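Local coordinates for Rho GTPase-activating protein 26 (Gallus gallus, PDB 1F7C) that activates the GTPase activity of RhoA and Cdc42, the present chain being its all-helical RhoGAP (BH) domain, at residues A31-S35 and Y104-P109; I122-K126 and D197-I203; L152-M156 and I215-V219; L58-G63 and I94-S99. All coordinates share one frame; numbering follows the deposited sequence.

Interaction 1 of 4, residues A31-S35 and Y104-P109; sequences AQLDS and YLRMLP
A31 passes close by the turn that follows helix 94-106, its CA 5.4 Å from L108 CA and its N giving a weak hydrogen bond of 3.3 Å to M107 O. The stronger polar link comes from Y104, whose OH donates to Q32 O over 2.7 Å. It arrives above the carbonyl plane, 41° out of it, with a C=O...O angle of 137°. Because Y104 CG stands anti to the backbone N (chi1 160°), the ring reaches out from the helix and presents its edge to the arriving chain. A31 CB abuts that edge at CE1, 3.4 Å away, while the L33 side chain crosses that of Y104 at about a right angle, CD2 4.0 Å from Y104 OH. Q32 bends back on itself at chi2, which lays its amide beside the proline ring, NE2 3.2 Å from P109 CD. L108 CD2 packs against A31 O at 3.7 Å. Behind the contact, the Y104 side chain also touches I40 and I41 of helix 35-51 and M151 of helix 146-164, and R186 binds L105 O and L108 O. An inverse gamma turn centred on L33 follows, and D34 N makes a weak bond to Q32 O just before D34 caps helix 35-51. A phenylalanine in place of Y104 would keep the edge against A31, but Q32 O would probably be left with little more than that weak bond. The polar links across the contact end on main-chain atoms of A31 and Q32, so the lead-in to helix 35-51 is gripped by its backbone.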
# COMPACT_ATOMS: atom_id res chain seq x y z
N ALA A 31 4.17 10.36 9.52
CA ALA A 31 4.55 11.71 9.00
C ALA A 31 3.37 12.38 8.30
O ALA A 31 2.23 12.31 8.77
CB ALA A 31 5.73 11.58 8.04
N GLN A 32 3.64 13.04 7.18
CA GLN A 32 2.60 13.71 6.40
C GLN A 32 2.74 13.33 4.93
O GLN A 32 3.68 12.63 4.54
CB GLN A 32 2.73 15.23 6.54
CG GLN A 32 2.41 15.78 7.93
CD GLN A 32 0.92 15.73 8.25
OE1 GLN A 32 0.11 16.37 7.59
NE2 GLN A 32 0.57 14.98 9.29
N LEU A 33 1.80 13.78 4.11
CA LEU A 33 1.86 13.51 2.69
C LEU A 33 2.59 14.65 1.97
O LEU A 33 2.06 15.24 1.02
CB LEU A 33 0.45 13.35 2.10
CG LEU A 33 -0.25 12.02 2.38
CD1 LEU A 33 -1.58 11.98 1.65
CD2 LEU A 33 0.64 10.88 1.91
N ASP A 34 3.80 14.95 2.43
CA ASP A 34 4.61 16.00 1.83
C ASP A 34 5.72 15.37 0.98
O ASP A 34 5.77 14.15 0.83
CB ASP A 34 5.22 16.86 2.94
CG ASP A 34 6.11 16.07 3.85
OD1 ASP A 34 5.79 14.89 4.12
OD2 ASP A 34 7.13 16.63 4.31
N SER A 35 6.60 16.19 0.43
CA SER A 35 7.68 15.67 -0.39
C SER A 35 8.55 14.68 0.38
O SER A 35 9.19 13.81 -0.22
CB SER A 35 8.54 16.81 -0.94
OG SER A 35 9.10 17.58 0.11
N TYR A 104 5.36 4.03 8.44
CA TYR A 104 5.19 5.39 7.95
C TYR A 104 3.73 5.59 7.54
O TYR A 104 3.16 6.67 7.76
CB TYR A 104 6.07 5.66 6.72
CG TYR A 104 5.59 6.85 5.90
CD1 TYR A 104 5.91 8.16 6.26
CD2 TYR A 104 4.76 6.66 4.80
CE1 TYR A 104 5.41 9.25 5.55
CE2 TYR A 104 4.25 7.75 4.07
CZ TYR A 104 4.58 9.04 4.46
OH TYR A 104 4.05 10.11 3.77
N LEU A 105 3.14 4.57 6.94
CA LEU A 105 1.75 4.63 6.51
C LEU A 105 0.77 4.67 7.68
O LEU A 105 -0.30 5.27 7.58
CB LEU A 105 1.43 3.44 5.60
CG LEU A 105 2.01 3.51 4.19
CD1 LEU A 105 1.75 2.21 3.44
CD2 LEU A 105 1.38 4.68 3.45
N ARG A 106 1.13 4.02 8.78
CA ARG A 106 0.28 4.00 9.96
C ARG A 106 0.46 5.28 10.80
O ARG A 106 -0.32 5.54 11.71
CB ARG A 106 0.59 2.76 10.80
CG ARG A 106 0.18 1.46 10.11
CD ARG A 106 -0.04 0.33 11.11
NE ARG A 106 1.21 -0.10 11.74
CZ ARG A 106 2.03 -1.01 11.23
NH1 ARG A 106 1.74 -1.60 10.08
NH2 ARG A 106 3.14 -1.34 11.88
N MET A 107 1.47 6.07 10.46
CA MET A 107 1.77 7.32 11.15
C MET A 107 1.10 8.53 10.50
O MET A 107 1.24 9.65 10.98
CB MET A 107 3.27 7.58 11.19
CG MET A 107 4.03 6.83 12.25
SD MET A 107 5.80 7.12 12.07
CE MET A 107 5.90 8.91 12.21
N LEU A 108 0.39 8.31 9.40
CA LEU A 108 -0.28 9.41 8.73
C LEU A 108 -1.47 9.85 9.56
O LEU A 108 -2.17 9.01 10.14
CB LEU A 108 -0.73 8.98 7.34
CG LEU A 108 0.43 8.69 6.39
CD1 LEU A 108 -0.09 8.13 5.08
CD2 LEU A 108 1.23 9.97 6.15
N PRO A 109 -1.71 11.16 9.65
CA PRO A 109 -2.85 11.66 10.44
C PRO A 109 -4.12 10.87 10.16
O PRO A 109 -4.93 10.62 11.05
CB PRO A 109 -2.94 13.13 10.04
CG PRO A 109 -2.22 13.20 8.71
CD PRO A 109 -1.07 12.26 8.92

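Interaction 2 of 4, residues I122-K126 and D197-I203; sequences IKAAK and DIKFQNI
K126 and D197 form the charged part of the contact, a salt bridge with NZ 3.0 Å from OD1 and the other carboxylate oxygen farther off. The lysine, extended beyond CG, crosses the aspartate at about a right angle, and CE as well as NZ lies near OD1. On its way the same chain crosses F200: K126 CG sits over one face of the ring, 3.8 Å from the centroid and displaced toward the rim, in a CH-pi contact. NZ is 5.6 Å from that centroid, so any cation-pi attraction is weak at most. At the ring edge, near its plane, lies A125 O, 4.0 Å from F200 CD2; this carbonyl also takes a weak hydrogen bond from R133. The arrangement is a helix-to-helix joint of the all-helical RhoGAP domain, in which the C-terminal part of helix 115-125 rests on the first turns of helix 198-210. An alanine at F200 would strip the K126 stem of the surface it lies across, and the lysine would probably be freer to swing away from D197. Apolar contacts complete the joint. I122 places CG1 beside its backbone N (chi1 -71°), and CD1 at the end of this branch reaches the opposing helix, 3.7 Å from Q201 CG and 4.1 Å from F200 CB. Its other branch, CG2, rests against D197 CB at 4.0 Å. A125 points its CB directly at helix 198-210, where it meets I203 CG2 at 4.2 Å, while on the far flank of helix 115-125 A124 packs on E136 and I137 of helix 130-141.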
# COMPACT_ATOMS: atom_id res chain seq x y z
N ILE A 122 -15.71 0.26 0.60
CA ILE A 122 -16.19 -1.01 1.11
C ILE A 122 -17.45 -1.43 0.37
O ILE A 122 -17.59 -2.59 -0.04
CB ILE A 122 -16.51 -0.92 2.63
CG1 ILE A 122 -15.21 -0.80 3.43
CG2 ILE A 122 -17.31 -2.14 3.09
CD1 ILE A 122 -14.24 -1.92 3.18
N LYS A 123 -18.36 -0.48 0.18
CA LYS A 123 -19.61 -0.76 -0.51
C LYS A 123 -19.39 -1.23 -1.95
O LYS A 123 -20.11 -2.09 -2.45
CB LYS A 123 -20.51 0.47 -0.49
N ALA A 124 -18.39 -0.65 -2.60
CA ALA A 124 -18.08 -1.01 -3.98
C ALA A 124 -17.51 -2.43 -4.08
O ALA A 124 -17.84 -3.17 -5.00
CB ALA A 124 -17.10 -0.01 -4.58
N ALA A 125 -16.67 -2.80 -3.12
CA ALA A 125 -16.05 -4.12 -3.11
C ALA A 125 -17.09 -5.23 -2.88
O ALA A 125 -16.80 -6.40 -3.09
CB ALA A 125 -14.97 -4.18 -2.03
N LYS A 126 -18.28 -4.84 -2.44
CA LYS A 126 -19.36 -5.79 -2.17
C LYS A 126 -20.22 -6.12 -3.38
O LYS A 126 -20.93 -7.13 -3.38
CB LYS A 126 -20.26 -5.25 -1.06
CG LYS A 126 -19.72 -5.39 0.34
CD LYS A 126 -20.70 -4.72 1.28
CE LYS A 126 -20.42 -5.03 2.73
NZ LYS A 126 -21.47 -4.41 3.58
N ASP A 197 -17.20 -6.25 7.83
CA ASP A 197 -16.76 -5.60 6.60
C ASP A 197 -15.24 -5.47 6.55
O ASP A 197 -14.69 -4.95 5.58
CB ASP A 197 -17.39 -4.20 6.46
CG ASP A 197 -18.86 -4.24 6.08
OD1 ASP A 197 -19.31 -5.24 5.47
OD2 ASP A 197 -19.57 -3.26 6.39
N ILE A 198 -14.55 -5.94 7.59
CA ILE A 198 -13.10 -5.87 7.63
C ILE A 198 -12.51 -6.68 6.48
O ILE A 198 -11.54 -6.27 5.85
CB ILE A 198 -12.54 -6.44 8.96
CG1 ILE A 198 -12.98 -5.54 10.13
CG2 ILE A 198 -11.02 -6.54 8.91
CD1 ILE A 198 -12.49 -4.11 10.02
N LYS A 199 -13.12 -7.82 6.20
CA LYS A 199 -12.64 -8.66 5.12
C LYS A 199 -12.65 -7.93 3.79
O LYS A 199 -11.75 -8.11 2.97
CB LYS A 199 -13.47 -9.94 5.03
CG LYS A 199 -14.95 -9.72 4.78
CD LYS A 199 -15.67 -11.03 4.58
CE LYS A 199 -15.51 -11.94 5.80
NZ LYS A 199 -16.16 -11.35 7.00
N PHE A 200 -13.67 -7.11 3.55
CA PHE A 200 -13.76 -6.37 2.29
C PHE A 200 -12.70 -5.28 2.17
O PHE A 200 -12.43 -4.81 1.07
CB PHE A 200 -15.14 -5.76 2.10
CG PHE A 200 -16.23 -6.77 2.03
CD1 PHE A 200 -16.77 -7.30 3.20
CD2 PHE A 200 -16.71 -7.21 0.81
CE1 PHE A 200 -17.78 -8.27 3.14
CE2 PHE A 200 -17.71 -8.18 0.74
CZ PHE A 200 -18.25 -8.71 1.91
N GLN A 201 -12.11 -4.88 3.28
CA GLN A 201 -11.06 -3.87 3.22
C GLN A 201 -9.91 -4.51 2.44
O GLN A 201 -9.19 -3.84 1.70
CB GLN A 201 -10.57 -3.50 4.61
CG GLN A 201 -11.66 -3.07 5.57
CD GLN A 201 -11.10 -2.32 6.77
OE1 GLN A 201 -10.04 -2.68 7.30
NE2 GLN A 201 -11.82 -1.30 7.21
N ASN A 202 -9.76 -5.82 2.61
CA ASN A 202 -8.72 -6.57 1.94
C ASN A 202 -9.02 -6.77 0.45
O ASN A 202 -8.10 -6.74 -0.37
CB ASN A 202 -8.53 -7.92 2.64
CG ASN A 202 -8.14 -7.77 4.10
OD1 ASN A 202 -7.94 -6.66 4.58
ND2 ASN A 202 -8.04 -8.89 4.80
N ILE A 203 -10.29 -6.96 0.11
CA ILE A 203 -10.70 -7.14 -1.28
C ILE A 203 -10.41 -5.88 -2.10
O ILE A 203 -10.06 -5.94 -3.28
CB ILE A 203 -12.23 -7.44 -1.39
CG1 ILE A 203 -12.57 -8.70 -0.59
CG2 ILE A 203 -12.64 -7.60 -2.84
CD1 ILE A 203 -11.80 -9.93 -1.02

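Interaction 3 of 4, residues L152-M156 and I215-V219; sequences LHLLM and IFNTV
F216 and H153 lay their rings nearly parallel, the planes 5° apart, but slid so far past each other that they barely overlap, with centroids 4.8 Å apart. What each ring covers instead is the other's aliphatic root. F216 CB stands over the centre of the imidazole, 3.4 Å from its centroid, and H153 CA lies over one face of the phenyl ring at 3.9 Å from that centroid, giving two reciprocal CH-pi contacts. The opposite phenyl face carries I215 CG2. At the phenyl edge, L152 CG meets F216 CZ at 3.9 Å. M156 CG packs near CE1. With H153 CG anti to the backbone N (chi1 -172°), the imidazole runs back alongside F216 toward N217. H153 CE1 comes to 3.3 Å from N217 OD1, the amide plane turned 63° from the ring. A water in the imidazole plane joins the two residues, 3.1 Å from H153 NE2 and accepting a weak bond from N217 ND2, so this polar rim borders an otherwise apolar contact. The pair fastens the short C-terminal helix 212-217 onto helix 146-164. I215 touches L208 of helix 198-210 and, with F216, V141 of helix 130-141. Just beyond the helix end, T218 O binds H138, so helix 212-217 is wedged among three others.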
# COMPACT_ATOMS: atom_id res chain seq x y z
N LEU A 152 -0.83 6.26 -3.64
CA LEU A 152 -1.54 5.02 -3.80
C LEU A 152 -1.12 4.36 -5.13
O LEU A 152 -1.04 3.13 -5.24
CB LEU A 152 -3.04 5.31 -3.80
CG LEU A 152 -4.00 4.13 -3.66
CD1 LEU A 152 -3.78 3.44 -2.30
CD2 LEU A 152 -5.42 4.64 -3.79
N HIS A 153 -0.84 5.19 -6.13
CA HIS A 153 -0.43 4.70 -7.44
C HIS A 153 0.95 4.01 -7.37
O HIS A 153 1.12 2.92 -7.90
CB HIS A 153 -0.38 5.85 -8.44
CG HIS A 153 -0.15 5.41 -9.85
ND1 HIS A 153 0.03 6.30 -10.89
CD2 HIS A 153 -0.09 4.17 -10.40
CE1 HIS A 153 0.19 5.63 -12.02
NE2 HIS A 153 0.12 4.34 -11.75
N LEU A 154 1.91 4.67 -6.73
CA LEU A 154 3.25 4.13 -6.58
C LEU A 154 3.20 2.81 -5.83
O LEU A 154 3.88 1.87 -6.19
CB LEU A 154 4.15 5.08 -5.80
CG LEU A 154 4.53 6.43 -6.42
CD1 LEU A 154 5.29 7.26 -5.38
CD2 LEU A 154 5.38 6.21 -7.64
N LEU A 155 2.41 2.77 -4.77
CA LEU A 155 2.28 1.57 -3.96
C LEU A 155 1.67 0.38 -4.68
O LEU A 155 2.21 -0.71 -4.59
CB LEU A 155 1.46 1.86 -2.71
CG LEU A 155 2.27 2.23 -1.47
CD1 LEU A 155 1.32 2.68 -0.35
CD2 LEU A 155 3.11 1.03 -1.03
N MET A 156 0.56 0.59 -5.39
CA MET A 156 -0.09 -0.51 -6.10
C MET A 156 0.74 -1.04 -7.29
O MET A 156 0.75 -2.23 -7.58
CB MET A 156 -1.48 -0.09 -6.58
CG MET A 156 -2.49 0.21 -5.46
SD MET A 156 -2.66 -1.14 -4.26
CE MET A 156 -1.71 -0.48 -2.92
N ILE A 215 -6.98 1.37 -13.63
CA ILE A 215 -7.44 2.31 -12.62
C ILE A 215 -6.64 3.60 -12.50
O ILE A 215 -7.23 4.68 -12.43
CB ILE A 215 -7.51 1.64 -11.24
CG1 ILE A 215 -8.74 0.72 -11.19
CG2 ILE A 215 -7.56 2.69 -10.13
CD1 ILE A 215 -8.74 -0.22 -10.01
N PHE A 216 -5.31 3.50 -12.49
CA PHE A 216 -4.49 4.71 -12.34
C PHE A 216 -4.03 5.40 -13.62
O PHE A 216 -3.74 6.60 -13.60
CB PHE A 216 -3.26 4.43 -11.48
CG PHE A 216 -3.58 4.03 -10.07
CD1 PHE A 216 -3.69 2.69 -9.72
CD2 PHE A 216 -3.80 5.01 -9.10
CE1 PHE A 216 -4.02 2.32 -8.42
CE2 PHE A 216 -4.13 4.65 -7.79
CZ PHE A 216 -4.24 3.30 -7.45
N ASN A 217 -3.96 4.69 -14.74
CA ASN A 217 -3.49 5.33 -15.96
C ASN A 217 -4.56 5.82 -16.92
O ASN A 217 -4.24 6.43 -17.93
CB ASN A 217 -2.51 4.41 -16.69
CG ASN A 217 -1.29 4.10 -15.86
OD1 ASN A 217 -0.77 4.97 -15.15
ND2 ASN A 217 -0.80 2.86 -15.94
N THR A 218 -5.83 5.57 -16.60
CA THR A 218 -6.93 6.02 -17.44
C THR A 218 -8.01 6.68 -16.58
O THR A 218 -8.12 6.40 -15.39
CB THR A 218 -7.57 4.84 -18.21
OG1 THR A 218 -8.56 4.22 -17.39
CG2 THR A 218 -6.51 3.81 -18.60
N VAL A 219 -8.81 7.55 -17.20
CA VAL A 219 -9.90 8.24 -16.52
C VAL A 219 -11.15 7.37 -16.57
O VAL A 219 -11.41 6.71 -17.57
CB VAL A 219 -10.20 9.60 -17.19
CG1 VAL A 219 -11.51 10.17 -16.67
CG2 VAL A 219 -9.05 10.57 -16.92
O HOH W 1 0.35 1.56 -13.04

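Interaction 4 of 4, residues L58-G63 and I94-S99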
# COMPACT_ATOMS: atom_id res chain seq x y z
N LEU A 58 7.73 -10.85 1.94
CA LEU A 58 7.86 -9.40 1.81
C LEU A 58 6.64 -8.70 2.39
O LEU A 58 5.50 -8.97 1.97
CB LEU A 58 7.99 -8.99 0.34
CG LEU A 58 9.34 -9.04 -0.38
CD1 LEU A 58 9.12 -8.65 -1.84
CD2 LEU A 58 10.34 -8.10 0.28
N TYR A 59 6.89 -7.81 3.35
CA TYR A 59 5.83 -7.04 4.01
C TYR A 59 5.01 -7.82 5.05
O TYR A 59 4.17 -7.26 5.74
CB TYR A 59 4.91 -6.39 2.96
CG TYR A 59 5.62 -5.38 2.09
CD1 TYR A 59 5.95 -5.67 0.75
CD2 TYR A 59 5.98 -4.13 2.59
CE1 TYR A 59 6.62 -4.74 -0.05
CE2 TYR A 59 6.66 -3.19 1.81
CZ TYR A 59 6.97 -3.49 0.49
OH TYR A 59 7.63 -2.55 -0.28
N ARG A 60 5.25 -9.13 5.15
CA ARG A 60 4.55 -9.96 6.12
C ARG A 60 5.50 -10.12 7.30
O ARG A 60 5.10 -10.05 8.46
CB ARG A 60 4.23 -11.34 5.52
CG ARG A 60 3.55 -12.30 6.49
CD ARG A 60 3.82 -13.75 6.10
NE ARG A 60 3.04 -14.19 4.96
CZ ARG A 60 3.38 -15.20 4.16
NH1 ARG A 60 4.51 -15.86 4.38
NH2 ARG A 60 2.60 -15.55 3.14
N ILE A 61 6.77 -10.33 6.99
CA ILE A 61 7.82 -10.49 7.99
C ILE A 61 8.16 -9.12 8.54
O ILE A 61 8.51 -8.22 7.79
CB ILE A 61 9.09 -11.13 7.38
CG1 ILE A 61 8.78 -12.55 6.90
CG2 ILE A 61 10.22 -11.12 8.39
CD1 ILE A 61 8.19 -13.45 7.98
N VAL A 62 8.07 -8.99 9.86
CA VAL A 62 8.35 -7.74 10.53
C VAL A 62 9.81 -7.63 10.96
O VAL A 62 10.40 -8.61 11.41
CB VAL A 62 7.45 -7.59 11.76
CG1 VAL A 62 7.69 -6.25 12.42
CG2 VAL A 62 5.99 -7.73 11.34
N GLY A 63 10.38 -6.45 10.83
CA GLY A 63 11.77 -6.25 11.22
C GLY A 63 11.89 -5.84 12.67
O GLY A 63 10.89 -5.69 13.38
N ILE A 94 16.21 -5.89 4.42
CA ILE A 94 14.97 -5.73 3.66
C ILE A 94 13.77 -5.70 4.62
O ILE A 94 12.87 -4.87 4.46
CB ILE A 94 14.80 -6.89 2.63
CG1 ILE A 94 15.80 -6.74 1.47
CG2 ILE A 94 13.37 -6.91 2.09
CD1 ILE A 94 15.59 -5.51 0.61
N LYS A 95 13.75 -6.61 5.59
CA LYS A 95 12.67 -6.67 6.58
C LYS A 95 12.54 -5.31 7.28
O LYS A 95 11.45 -4.89 7.66
CB LYS A 95 12.98 -7.77 7.61
CG LYS A 95 14.30 -7.54 8.36
CD LYS A 95 14.85 -8.82 9.01
CE LYS A 95 13.89 -9.42 10.03
NZ LYS A 95 14.47 -10.61 10.73
N THR A 96 13.66 -4.63 7.43
CA THR A 96 13.72 -3.32 8.07
C THR A 96 13.14 -2.24 7.16
O THR A 96 12.41 -1.35 7.60
CB THR A 96 15.18 -2.94 8.42
OG1 THR A 96 15.70 -3.88 9.36
CG2 THR A 96 15.26 -1.55 9.00
N ILE A 97 13.48 -2.33 5.87
CA ILE A 97 13.01 -1.38 4.88
C ILE A 97 11.52 -1.50 4.57
O ILE A 97 10.86 -0.50 4.30
CB ILE A 97 13.83 -1.53 3.58
CG1 ILE A 97 15.29 -1.17 3.87
CG2 ILE A 97 13.23 -0.65 2.46
CD1 ILE A 97 16.26 -1.46 2.74
N THR A 98 10.98 -2.72 4.62
CA THR A 98 9.55 -2.90 4.34
C THR A 98 8.74 -2.51 5.57
O THR A 98 7.60 -2.05 5.45
CB THR A 98 9.19 -4.36 3.96
OG1 THR A 98 9.50 -5.24 5.04
CG2 THR A 98 9.95 -4.79 2.71
N SER A 99 9.32 -2.70 6.75
CA SER A 99 8.64 -2.34 7.98
C SER A 99 8.60 -0.82 8.10
O SER A 99 7.62 -0.26 8.59
CB SER A 99 9.33 -2.97 9.19
OG SER A 99 8.94 -4.32 9.33
O HOH W 2 9.54 -7.89 4.90
O HOH W 3 7.45 -5.77 7.06
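Y59 and T98 make the close-packed end of this contact: T98 CG2 lies over one face of the tyrosine ring, 3.9 Å from its centroid, in a CH-pi contact. Beside them, L58 CD2 meets I94 CG2 at 3.7 Å. The other close point is G63, whose N donates a nearly straight bond to S99 OG, 3.0 Å long at 168°. A CB at G63 would point toward the helix and probably clash with K95 O. Between these two points the loop lifts off and water fills in. One water takes the N-H of Y59, and both donate to I61 O and sit beside T98 OG1, 2.7 and 2.9 Å away; the second also reaches S99 OG. The outer side is looser still: I61 and V62 are exposed, with I61 CG2 and V62 O near K95 CE, the latter at 3.8 Å, and V62 also brushes S99 OG. R60 points away from helix 94-106. The Y59 ring is held by H158, which binds its OH, and by F180, edge-to-face, while K102 binds Y59 O. This is the arginine-finger loop of RhoGAP domains, with R60, the predicted finger, projecting from a loop secured before and after it.

In the fold
Interactions 1 and 4 share helix 94-106, with centres 18 Å apart: the 58-63 loop rests on its first turns and the 31-35 lead-in on its end. Along the chain, interaction 4 falls within the span that interaction 1 closes. Interaction 3 touches interaction 1 through L105 CD1 and L155 CD1, 3.8 Å apart, and lies across the chain's centre from interaction 4. Interactions 2 and 3 have centres 19 Å apart, their segments alternate in sequence, and they bring the consecutive helices 198-210 and 212-217 back onto earlier ones. Together they tie both ends of the helical domain to its middle, with interaction 4, which holds the arginine-finger loop, centred about 25 Å from interaction 2's centre.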